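Local coordinates for protein type 3 secretion system chaperone PscE (Pseudomonas aeruginosa, PDB 2UWJ) that acts with PscG as a cytoplasmic chaperone that keeps the type III secretion needle protein PscF from polymerizing too early and is required for needle assembly, at residues L8-R11 with L12-A15; A22-Q25 with R26-A30. All coordinates share one frame; numbering follows the deposited sequence.

Interaction 1. Residues L8-R11 with L12-A15; sequences LETR and LSVA
Thr10 and Ser13 carry the main polar link here: the carbonyl oxygen of Thr10 takes two hydrogen bonds from Ser13. The hydroxyl reaches Thr10 O from Ser13 OG at 2.8 Å, in the carbonyl plane and on a lone pair, with a C=O...donor angle of 126°. The amide Ser13 N lies 2.9 Å from Thr10 O but stands well above that plane, so the two donors arrive from different directions. Ser13 can do this because chi1 of 72° sets OG between its backbone N and carbonyl carbon, turned back onto the preceding turn. One step earlier, Leu12 N gives a regular helical bond of 2.8 Å to Leu8 O. Apolar packing joins the two leucines, which cross obliquely with Leu8 CD1 3.9 Å from Leu12 CG. Val14 CG2 makes a van der Waals contact of 3.4 Å with Arg11 O. Leu12 also leans on His19 and on Leu64 and Leu67 of helix 44-68. Arg11 NH1 donates to a polar side chain of another protein's chain, and NH2 forms a salt bridge with Glu11 of a PscG chain. An i to i+4 bond followed by an i to i+3 bond is characteristic of a short helix's C-terminal turn, here running into a loop.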
ATOM      1  N   LEU A   8      -3.716   1.648   5.851  1.00 33.90           N
ATOM      2  CA  LEU A   8      -3.943   2.438   7.073  1.00 28.83           C
ATOM      3  C   LEU A   8      -4.089   1.498   8.285  1.00 27.88           C
ATOM      4  O   LEU A   8      -3.484   1.709   9.330  1.00 29.62           O
ATOM      5  CB  LEU A   8      -5.213   3.304   6.915  1.00 31.06           C
ATOM      6  CG  LEU A   8      -5.796   3.905   8.214  1.00 33.83           C
ATOM      7  CD1 LEU A   8      -4.822   4.928   8.796  1.00 29.73           C
ATOM      8  CD2 LEU A   8      -7.137   4.586   7.870  1.00 36.24           C
ATOM      9  N   GLU A   9      -4.893   0.451   8.165  1.00 29.22           N
ATOM     10  CA  GLU A   9      -5.055  -0.460   9.301  1.00 29.53           C
ATOM     11  C   GLU A   9      -3.718  -1.092   9.717  1.00 36.28           C
ATOM     12  O   GLU A   9      -3.467  -1.302  10.903  1.00 31.26           O
ATOM     13  CB  GLU A   9      -6.083  -1.554   8.970  1.00 27.27           C
ATOM     14  CG  GLU A   9      -7.494  -0.996   8.906  1.00 28.68           C
ATOM     15  CD  GLU A   9      -8.456  -1.960   8.241  1.00 32.68           C
ATOM     16  OE1 GLU A   9      -8.942  -2.897   8.934  1.00 37.19           O
ATOM     17  OE2 GLU A   9      -8.685  -1.797   7.025  1.00 33.47           O
ATOM     18  N   THR A  10      -2.840  -1.383   8.753  1.00 35.50           N
ATOM     19  CA  THR A  10      -1.536  -1.947   9.148  1.00 35.28           C
ATOM     20  C   THR A  10      -0.784  -0.855   9.927  1.00 39.97           C
ATOM     21  O   THR A  10      -0.247  -1.098  11.025  1.00 40.63           O
ATOM     22  CB  THR A  10      -0.749  -2.390   7.897  1.00 39.80           C
ATOM     23  OG1 THR A  10      -1.508  -3.402   7.227  1.00 37.83           O
ATOM     24  CG2 THR A  10       0.629  -2.940   8.259  1.00 33.67           C
ATOM     25  N   ARG A  11      -0.758   0.355   9.377  1.00 37.23           N
ATOM     26  CA  ARG A  11      -0.100   1.473  10.043  1.00 43.40           C
ATOM     27  C   ARG A  11      -0.615   1.567  11.490  1.00 49.34           C
ATOM     28  O   ARG A  11       0.166   1.689  12.435  1.00 54.43           O
ATOM     29  CB  ARG A  11      -0.394   2.765   9.283  1.00 40.75           C
ATOM     30  CG  ARG A  11       0.752   3.718   9.088  1.00 51.96           C
ATOM     31  CD  ARG A  11       0.699   4.293   7.636  1.00 58.98           C
ATOM     32  NE  ARG A  11      -0.494   5.107   7.324  1.00 60.42           N
ATOM     33  CZ  ARG A  11      -1.254   4.983   6.225  1.00 63.51           C
ATOM     34  NH1 ARG A  11      -0.981   4.070   5.296  1.00 60.28           N
ATOM     35  NH2 ARG A  11      -2.292   5.789   6.042  1.00 62.59           N
ATOM     36  N   LEU A  12      -1.928   1.479  11.668  1.00 49.27           N
ATOM     37  CA  LEU A  12      -2.534   1.557  13.001  1.00 50.54           C
ATOM     38  C   LEU A  12      -2.350   0.310  13.891  1.00 52.12           C
ATOM     39  O   LEU A  12      -2.632   0.363  15.074  1.00 57.27           O
ATOM     40  CB  LEU A  12      -4.044   1.825  12.872  1.00 43.74           C
ATOM     41  CG  LEU A  12      -4.579   3.070  12.184  1.00 40.49           C
ATOM     42  CD1 LEU A  12      -6.105   2.904  12.013  1.00 45.02           C
ATOM     43  CD2 LEU A  12      -4.265   4.330  12.987  1.00 45.46           C
ATOM     44  N   SER A  13      -1.919  -0.818  13.348  1.00 54.18           N
ATOM     45  CA  SER A  13      -1.770  -2.017  14.176  1.00 59.56           C
ATOM     46  C   SER A  13      -0.455  -2.004  14.985  1.00 64.09           C
ATOM     47  O   SER A  13      -0.157  -2.946  15.742  1.00 62.24           O
ATOM     48  CB  SER A  13      -1.802  -3.270  13.294  1.00 61.95           C
ATOM     49  OG  SER A  13      -0.598  -3.382  12.535  1.00 60.02           O
ATOM     50  N   VAL A  14       0.317  -0.935  14.797  1.00 62.94           N
ATOM     51  CA  VAL A  14       1.598  -0.739  15.454  1.00 66.92           C
ATOM     52  C   VAL A  14       1.456  -0.518  16.970  1.00 67.30           C
ATOM     53  O   VAL A  14       0.570   0.199  17.410  1.00 67.82           O
ATOM     54  CB  VAL A  14       2.327   0.461  14.807  1.00 67.98           C
ATOM     55  CG1 VAL A  14       3.415   0.998  15.742  1.00 70.81           C
ATOM     56  CG2 VAL A  14       2.932   0.026  13.465  1.00 65.43           C
ATOM     57  N   ALA A  15       2.348  -1.147  17.741  1.00 69.19           N
ATOM     58  CA  ALA A  15       2.388  -1.079  19.215  1.00 67.72           C
ATOM     59  C   ALA A  15       2.032   0.279  19.843  1.00 66.07           C
ATOM     60  O   ALA A  15       1.020   0.402  20.526  1.00 64.11           O
ATOM     61  CB  ALA A  15       3.776  -1.529  19.709  1.00 68.52           C
TER

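Interaction 2. Residues A22-Q25 with R26-A30; sequences ALRQ and RLQAA
Arg26 folds back along the helix onto Ala22 and Leu23. Its NE makes a weak hydrogen bond of 3.4 Å to Ala22 O, which lies at the edge of the guanidinium and also accepts the amide Arg26 N at 3.1 Å. The bend at chi3 (-92°) turns the guanidinium across Leu23, the two side chains crossing at about a right angle. One methyl, Leu23 CD1, lies over a face of the guanidinium, 4.0 Å above the plane and displaced toward its rim.

The same methyl meets the next turn, with Leu23 CD1 4.0 Å from Leu27 CG. In Leu27 the first torsion keeps CG beside the backbone N (chi1 -69°), which brings it against the oxygen of Leu23. Leu27 CG is 3.3 Å from Leu23 O. On another side of the helix the extended Arg24 slants across Gln28, whose chain also abuts a backbone oxygen, with Gln28 CG 3.0 Å from Arg24 O.

Beneath these contacts runs the i to i+4 ladder. Gln28 N reaches Arg24 O at 2.9 Å with a nearly straight N-H...O angle of 169°, flanked by equivalent bonds from Leu27 to Leu23 and from Ala29 to Gln25.

Further out, Glu8 of a PscG chain forms a salt bridge with Arg26 NH1, and Leu27 touches Leu9 of that chain. Leu27 and Gln28 both pack on Leu61 of helix 44-68. The ladder identifies a regular alpha-helix; its apolar side faces both the partner helix of the hairpin and the PscG chaperone, in a region predicted to be coiled coil.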
ATOM      1  N   ALA A  22      -1.823  10.783  16.459  1.00 33.67           N
ATOM      2  CA  ALA A  22      -1.489  11.884  15.559  1.00 34.91           C
ATOM      3  C   ALA A  22      -2.609  12.154  14.549  1.00 36.54           C
ATOM      4  O   ALA A  22      -2.957  13.315  14.285  1.00 35.23           O
ATOM      5  CB  ALA A  22      -0.204  11.593  14.799  1.00 33.01           C
ATOM      6  N   LEU A  23      -3.159  11.085  13.970  1.00 32.15           N
ATOM      7  CA  LEU A  23      -4.232  11.259  12.988  1.00 31.95           C
ATOM      8  C   LEU A  23      -5.468  11.871  13.689  1.00 28.54           C
ATOM      9  O   LEU A  23      -6.086  12.783  13.167  1.00 31.20           O
ATOM     10  CB  LEU A  23      -4.585   9.893  12.374  1.00 30.28           C
ATOM     11  CG  LEU A  23      -5.762   9.907  11.379  1.00 31.50           C
ATOM     12  CD1 LEU A  23      -5.597  10.967  10.256  1.00 28.55           C
ATOM     13  CD2 LEU A  23      -5.795   8.502  10.741  1.00 30.59           C
ATOM     14  N   ARG A  24      -5.817  11.348  14.866  1.00 28.45           N
ATOM     15  CA  ARG A  24      -6.962  11.853  15.606  1.00 33.00           C
ATOM     16  C   ARG A  24      -6.822  13.364  15.868  1.00 38.42           C
ATOM     17  O   ARG A  24      -7.772  14.122  15.700  1.00 36.34           O
ATOM     18  CB  ARG A  24      -7.075  11.123  16.939  1.00 34.06           C
ATOM     19  CG  ARG A  24      -8.180  11.692  17.882  1.00 42.42           C
ATOM     20  CD  ARG A  24      -8.262  10.922  19.233  1.00 45.62           C
ATOM     21  NE  ARG A  24      -9.511  11.242  19.943  1.00 62.03           N
ATOM     22  CZ  ARG A  24     -10.034  10.560  20.975  1.00 69.02           C
ATOM     23  NH1 ARG A  24      -9.426   9.477  21.471  1.00 74.40           N
ATOM     24  NH2 ARG A  24     -11.194  10.955  21.508  1.00 68.67           N
ATOM     25  N   GLN A  25      -5.630  13.798  16.278  1.00 35.73           N
ATOM     26  CA  GLN A  25      -5.406  15.215  16.547  1.00 36.54           C
ATOM     27  C   GLN A  25      -5.579  16.054  15.317  1.00 33.55           C
ATOM     28  O   GLN A  25      -6.172  17.132  15.375  1.00 37.39           O
ATOM     29  CB  GLN A  25      -4.000  15.439  17.141  1.00 40.64           C
ATOM     30  CG  GLN A  25      -3.937  14.993  18.593  1.00 39.18           C
ATOM     31  CD  GLN A  25      -2.531  15.117  19.200  1.00 47.57           C
ATOM     32  OE1 GLN A  25      -1.531  15.225  18.481  1.00 41.36           O
ATOM     33  NE2 GLN A  25      -2.459  15.090  20.528  1.00 45.55           N
ATOM     34  N   ARG A  26      -5.080  15.573  14.182  1.00 33.35           N
ATOM     35  CA  ARG A  26      -5.210  16.339  12.947  1.00 35.56           C
ATOM     36  C   ARG A  26      -6.693  16.462  12.529  1.00 35.45           C
ATOM     37  O   ARG A  26      -7.126  17.505  12.044  1.00 31.19           O
ATOM     38  CB  ARG A  26      -4.455  15.653  11.819  1.00 34.04           C
ATOM     39  CG  ARG A  26      -2.969  15.745  11.973  1.00 45.07           C
ATOM     40  CD  ARG A  26      -2.318  15.118  10.769  1.00 50.42           C
ATOM     41  NE  ARG A  26      -2.057  13.705  11.010  1.00 62.08           N
ATOM     42  CZ  ARG A  26      -1.939  12.808  10.046  1.00 57.67           C
ATOM     43  NH1 ARG A  26      -2.080  13.215   8.795  1.00 61.96           N
ATOM     44  NH2 ARG A  26      -1.639  11.541  10.337  1.00 57.64           N
ATOM     45  N   LEU A  27      -7.441  15.379  12.696  1.00 32.13           N
ATOM     46  CA  LEU A  27      -8.866  15.368  12.344  1.00 29.92           C
ATOM     47  C   LEU A  27      -9.632  16.334  13.289  1.00 29.91           C
ATOM     48  O   LEU A  27     -10.464  17.123  12.858  1.00 31.92           O
ATOM     49  CB  LEU A  27      -9.428  13.937  12.496  1.00 25.64           C
ATOM     50  CG  LEU A  27      -8.921  12.889  11.474  1.00 32.87           C
ATOM     51  CD1 LEU A  27      -9.449  11.480  11.897  1.00 26.33           C
ATOM     52  CD2 LEU A  27      -9.375  13.289  10.024  1.00 27.63           C
ATOM     53  N   GLN A  28      -9.377  16.222  14.576  1.00 28.98           N
ATOM     54  CA  GLN A  28     -10.028  17.106  15.571  1.00 34.09           C
ATOM     55  C   GLN A  28      -9.687  18.574  15.309  1.00 31.25           C
ATOM     56  O   GLN A  28     -10.565  19.437  15.339  1.00 33.67           O
ATOM     57  CB  GLN A  28      -9.597  16.722  16.972  1.00 30.16           C
ATOM     58  CG  GLN A  28     -10.020  15.336  17.360  1.00 36.39           C
ATOM     59  CD  GLN A  28      -9.497  14.972  18.734  1.00 41.04           C
ATOM     60  OE1 GLN A  28      -8.370  15.325  19.065  1.00 40.31           O
ATOM     61  NE2 GLN A  28     -10.309  14.263  19.543  1.00 42.04           N
ATOM     62  N   ALA A  29      -8.421  18.854  14.999  1.00 35.94           N
ATOM     63  CA  ALA A  29      -8.022  20.232  14.708  1.00 36.46           C
ATOM     64  C   ALA A  29      -8.789  20.733  13.495  1.00 37.79           C
ATOM     65  O   ALA A  29      -9.328  21.845  13.529  1.00 33.50           O
ATOM     66  CB  ALA A  29      -6.500  20.333  14.450  1.00 39.90           C
ATOM     67  N   ALA A  30      -8.841  19.935  12.413  1.00 32.57           N
ATOM     68  CA  ALA A  30      -9.575  20.351  11.218  1.00 31.21           C
ATOM     69  C   ALA A  30     -11.094  20.496  11.517  1.00 26.59           C
ATOM     70  O   ALA A  30     -11.766  21.405  11.002  1.00 33.06           O
ATOM     71  CB  ALA A  30      -9.337  19.332  10.037  1.00 31.02           C
TER

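In the fold
From the N terminus, the chain first passes through interaction 1, where helix 7-12 ends and leads into the loop before helix 18-40; interaction 2 then lies within that second helix. The two are in series: each is local, spanning one helical turn or so, and they neither nest nor cross. Their centres are about 17 Å apart, yet they meet in space where Leu8 CD1 packs 4.2 Å from Leu23 CD2, which sets the short first helix against the long second one. Both also border helix 44-68: Leu64 is touched by Leu12 of interaction 1 and by Arg24 of interaction 2, while Leu27 packs on Leu61. Contacts with PscG chains extend along both regions.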